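Local coordinates for zebrafish RNase5 (Danio rerio, PDB 3LJE), which probably cleaves RNA as a secreted ribonuclease of the pancreatic RNase A family, in its angiogenin-related branch, at residues T41-K46 with G90-N95. Residues are numbered along the deposited sequence; the frame is centred on the assembly and turned at random.
Sequences TGNDCK and GNRRPN. With SO4 (sulfate ion), chain C.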
ATOM      1  N   THR A  41      -1.724   4.346  14.620  1.00 56.92           N
ATOM      2  CA  THR A  41      -1.402   4.392  16.044  1.00 58.13           C
ATOM      3  C   THR A  41      -2.468   3.708  16.877  1.00 58.37           C
ATOM      4  O   THR A  41      -3.661   3.864  16.628  1.00 58.76           O
ATOM      5  CB  THR A  41      -1.271   5.856  16.497  1.00 59.07           C
ATOM      6  OG1 THR A  41       0.101   6.260  16.414  1.00 59.70           O
ATOM      7  CG2 THR A  41      -1.771   6.001  17.931  1.00 59.21           C
ATOM      8  N   GLY A  42      -2.069   2.960  17.860  1.00 57.40           N
ATOM      9  CA  GLY A  42      -3.054   2.239  18.603  1.00 55.89           C
ATOM     10  C   GLY A  42      -3.366   0.962  17.835  1.00 53.78           C
ATOM     11  O   GLY A  42      -2.729   0.650  16.832  1.00 54.55           O
ATOM     12  N   ASN A  43      -4.383   0.199  18.288  1.00 51.16           N
ATOM     13  CA  ASN A  43      -4.684  -1.114  17.728  1.00 47.94           C
ATOM     14  C   ASN A  43      -6.023  -1.305  17.000  1.00 44.81           C
ATOM     15  O   ASN A  43      -6.499  -2.437  16.895  1.00 43.45           O
ATOM     16  CB  ASN A  43      -4.666  -2.166  18.852  1.00 50.04           C
ATOM     17  CG  ASN A  43      -3.273  -2.385  19.364  1.00 52.13           C
ATOM     18  OD1 ASN A  43      -2.553  -3.264  18.890  1.00 52.90           O
ATOM     19  ND2 ASN A  43      -2.868  -1.577  20.345  1.00 54.39           N
ATOM     20  N   ASP A  44      -6.669  -0.267  16.489  1.00 40.88           N
ATOM     21  CA  ASP A  44      -7.903  -0.558  15.780  1.00 38.51           C
ATOM     22  C   ASP A  44      -7.538  -1.259  14.429  1.00 35.39           C
ATOM     23  O   ASP A  44      -6.425  -1.114  13.903  1.00 34.24           O
ATOM     24  CB  ASP A  44      -8.705   0.721  15.492  1.00 42.29           C
ATOM     25  CG  ASP A  44      -8.888   1.616  16.760  1.00 44.83           C
ATOM     26  OD1 ASP A  44      -9.176   1.034  17.848  1.00 45.97           O
ATOM     27  OD2 ASP A  44      -8.743   2.879  16.643  1.00 47.36           O
ATOM     28  N   CYS A  45      -8.482  -2.050  13.949  1.00 32.09           N
ATOM     29  CA  CYS A  45      -8.362  -2.788  12.701  1.00 29.24           C
ATOM     30  C   CYS A  45      -8.485  -1.756  11.620  1.00 27.99           C
ATOM     31  O   CYS A  45      -9.413  -0.948  11.621  1.00 26.49           O
ATOM     32  CB  CYS A  45      -9.518  -3.756  12.535  1.00 29.47           C
ATOM     33  SG  CYS A  45      -9.553  -5.108  13.779  1.00 30.26           S
ATOM     34  N   LYS A  46      -7.509  -1.744  10.722  1.00 25.46           N
ATOM     35  CA  LYS A  46      -7.559  -0.821   9.605  1.00 23.47           C
ATOM     36  C   LYS A  46      -8.675  -1.358   8.651  1.00 23.41           C
ATOM     37  O   LYS A  46      -8.831  -2.571   8.354  1.00 19.43           O
ATOM     38  CB  LYS A  46      -6.156  -0.799   8.975  1.00 22.09           C
ATOM     39  CG  LYS A  46      -6.103   0.189   7.853  1.00 21.52           C
ATOM     40  CD  LYS A  46      -4.659   0.419   7.348  1.00 19.27           C
ATOM     41  CE  LYS A  46      -4.644   1.333   6.096  1.00 20.02           C
ATOM     42  NZ  LYS A  46      -3.261   1.477   5.531  1.00 19.73           N
ATOM     43  N   GLY A  90     -14.574  -7.252  13.279  1.00 34.72           N
ATOM     44  CA  GLY A  90     -13.599  -7.086  14.354  1.00 35.50           C
ATOM     45  C   GLY A  90     -13.377  -5.584  14.529  1.00 38.07           C
ATOM     46  O   GLY A  90     -13.530  -4.818  13.554  1.00 38.32           O
ATOM     47  N   ASN A  91     -12.993  -5.145  15.721  1.00 36.88           N
ATOM     48  CA  ASN A  91     -12.790  -3.748  15.925  1.00 39.24           C
ATOM     49  C   ASN A  91     -11.319  -3.448  16.237  1.00 38.33           C
ATOM     50  O   ASN A  91     -10.775  -2.403  15.802  1.00 38.10           O
ATOM     51  CB  ASN A  91     -13.713  -3.258  17.045  1.00 41.48           C
ATOM     52  CG  ASN A  91     -15.177  -3.438  16.703  1.00 43.94           C
ATOM     53  OD1 ASN A  91     -15.797  -4.440  17.079  1.00 47.04           O
ATOM     54  ND2 ASN A  91     -15.738  -2.492  15.943  1.00 45.95           N
ATOM     55  N   ARG A  92     -10.679  -4.347  16.991  1.00 37.03           N
ATOM     56  CA  ARG A  92      -9.273  -4.120  17.296  1.00 37.06           C
ATOM     57  C   ARG A  92      -8.484  -5.397  17.124  1.00 35.50           C
ATOM     58  O   ARG A  92      -9.077  -6.460  17.114  1.00 32.20           O
ATOM     59  CB  ARG A  92      -9.082  -3.651  18.751  1.00 40.63           C
ATOM     60  CG  ARG A  92     -10.022  -2.495  19.187  1.00 45.58           C
ATOM     61  CD  ARG A  92      -9.499  -1.955  20.528  1.00 50.08           C
ATOM     62  NE  ARG A  92      -8.173  -1.388  20.285  1.00 55.54           N
ATOM     63  CZ  ARG A  92      -7.899  -0.081  20.114  1.00 57.86           C
ATOM     64  NH1 ARG A  92      -8.876   0.846  20.186  1.00 58.54           N
ATOM     65  NH2 ARG A  92      -6.642   0.306  19.793  1.00 59.00           N
ATOM     66  N   ARG A  93      -7.145  -5.277  16.989  1.00 34.46           N
ATOM     67  CA  ARG A  93      -6.278  -6.486  16.906  1.00 34.59           C
ATOM     68  C   ARG A  93      -6.542  -7.240  18.240  1.00 34.24           C
ATOM     69  O   ARG A  93      -6.668  -6.595  19.295  1.00 34.22           O
ATOM     70  CB  ARG A  93      -4.786  -6.126  16.960  1.00 37.64           C
ATOM     71  CG  ARG A  93      -4.127  -5.557  15.730  1.00 40.38           C
ATOM     72  CD  ARG A  93      -2.562  -5.339  15.986  1.00 41.16           C
ATOM     73  NE  ARG A  93      -1.741  -6.553  16.211  1.00 42.55           N
ATOM     74  CZ  ARG A  93      -1.035  -7.183  15.237  1.00 43.81           C
ATOM     75  NH1 ARG A  93      -1.052  -6.752  13.960  1.00 42.36           N
ATOM     76  NH2 ARG A  93      -0.207  -8.178  15.536  1.00 43.10           N
ATOM     77  N   PRO A  94      -6.527  -8.577  18.229  1.00 32.71           N
ATOM     78  CA  PRO A  94      -6.258  -9.425  17.043  1.00 31.72           C
ATOM     79  C   PRO A  94      -7.522  -9.984  16.377  1.00 31.48           C
ATOM     80  O   PRO A  94      -7.500 -11.044  15.676  1.00 30.07           O
ATOM     81  CB  PRO A  94      -5.484 -10.572  17.672  1.00 32.92           C
ATOM     82  CG  PRO A  94      -6.413 -10.854  18.967  1.00 32.49           C
ATOM     83  CD  PRO A  94      -6.634  -9.393  19.469  1.00 32.10           C
ATOM     84  N   ASN A  95      -8.639  -9.306  16.568  1.00 31.48           N
ATOM     85  CA  ASN A  95      -9.831  -9.895  16.048  1.00 31.46           C
ATOM     86  C   ASN A  95     -10.112  -9.497  14.607  1.00 31.53           C
ATOM     87  O   ASN A  95     -11.155  -9.875  14.106  1.00 31.38           O
ATOM     88  CB  ASN A  95     -11.036  -9.479  16.892  1.00 33.65           C
ATOM     89  CG  ASN A  95     -10.778  -9.585  18.402  1.00 37.61           C
ATOM     90  OD1 ASN A  95     -10.225 -10.603  18.884  1.00 37.37           O
ATOM     91  ND2 ASN A  95     -11.226  -8.563  19.171  1.00 38.30           N
TER
HETATM   92  S   SO4 C1000      -1.527   5.096   3.475  0.89 44.49           S
HETATM   93  O1  SO4 C1000      -2.941   5.075   2.736  0.89 40.13           O
HETATM   94  O2  SO4 C1000      -0.299   5.266   2.528  0.89 31.93           O
HETATM   95  O3  SO4 C1000      -1.533   6.225   4.497  0.89 41.74           O
HETATM   96  O4  SO4 C1000      -1.495   3.724   4.265  0.89 35.25           O
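Asn43 and Arg93 join two surface loops through a backbone hydrogen bond from Arg93 N to Asn43 O (2.9 Å). A second bond runs the opposite way, from Cys45 N to Asn91 O (3.0 Å). The two bonds flank the pair Asp44 and Arg92, making a single beta bridge between loops otherwise irregular.

Arg92 reaches over this bridge. Its CB rests 3.4 Å from Asn43 O; CG and CD then pass Asp44 OD1 at a looser distance, and a bend at chi3 (64°) folds the chain back over the opposite loop. NE passes 3.6 Å from Asp44 OD1, and the guanidinium settles with one face above Asp44 CA. At the tip, Asp44 OD1 comes over the guanidinium face near NH1 in a salt bridge, both atoms modelled too close for its geometry to be trusted. At the guanidinium edge NH2 is pressed to 2.7 Å from Asn43 N, two donors with no bond between them, an unfavourable approach that leaves the modelled position of the tip doubtful.

Arg93 extends in a different direction, along the Asn43 side chain. Its CD meets Asn43 OD1 at 3.6 Å, but its guanidinium NH1 is spent on Ser33 O at helix 28-34. Behind the bridge, Cys45 SG sits 3.5 Å from Arg92 N and is disulfide-bonded to Cys96, at the end of the same loop as Arg92, just before strand 97-112. The extended Lys46 puts NZ 3.1 Å from O4 of a sulfate, probably from the crystallisation liquor; His18 and Tyr119 also bind this ion, consistent with a phosphate-binding site as in RNase A.

The disulfide and the paired backbone bonds thus secure the contact, while the Asp44–Arg92 attraction is probably a surface supplement of uncertain geometry, offset by the approach of NH2 to Asn43 N.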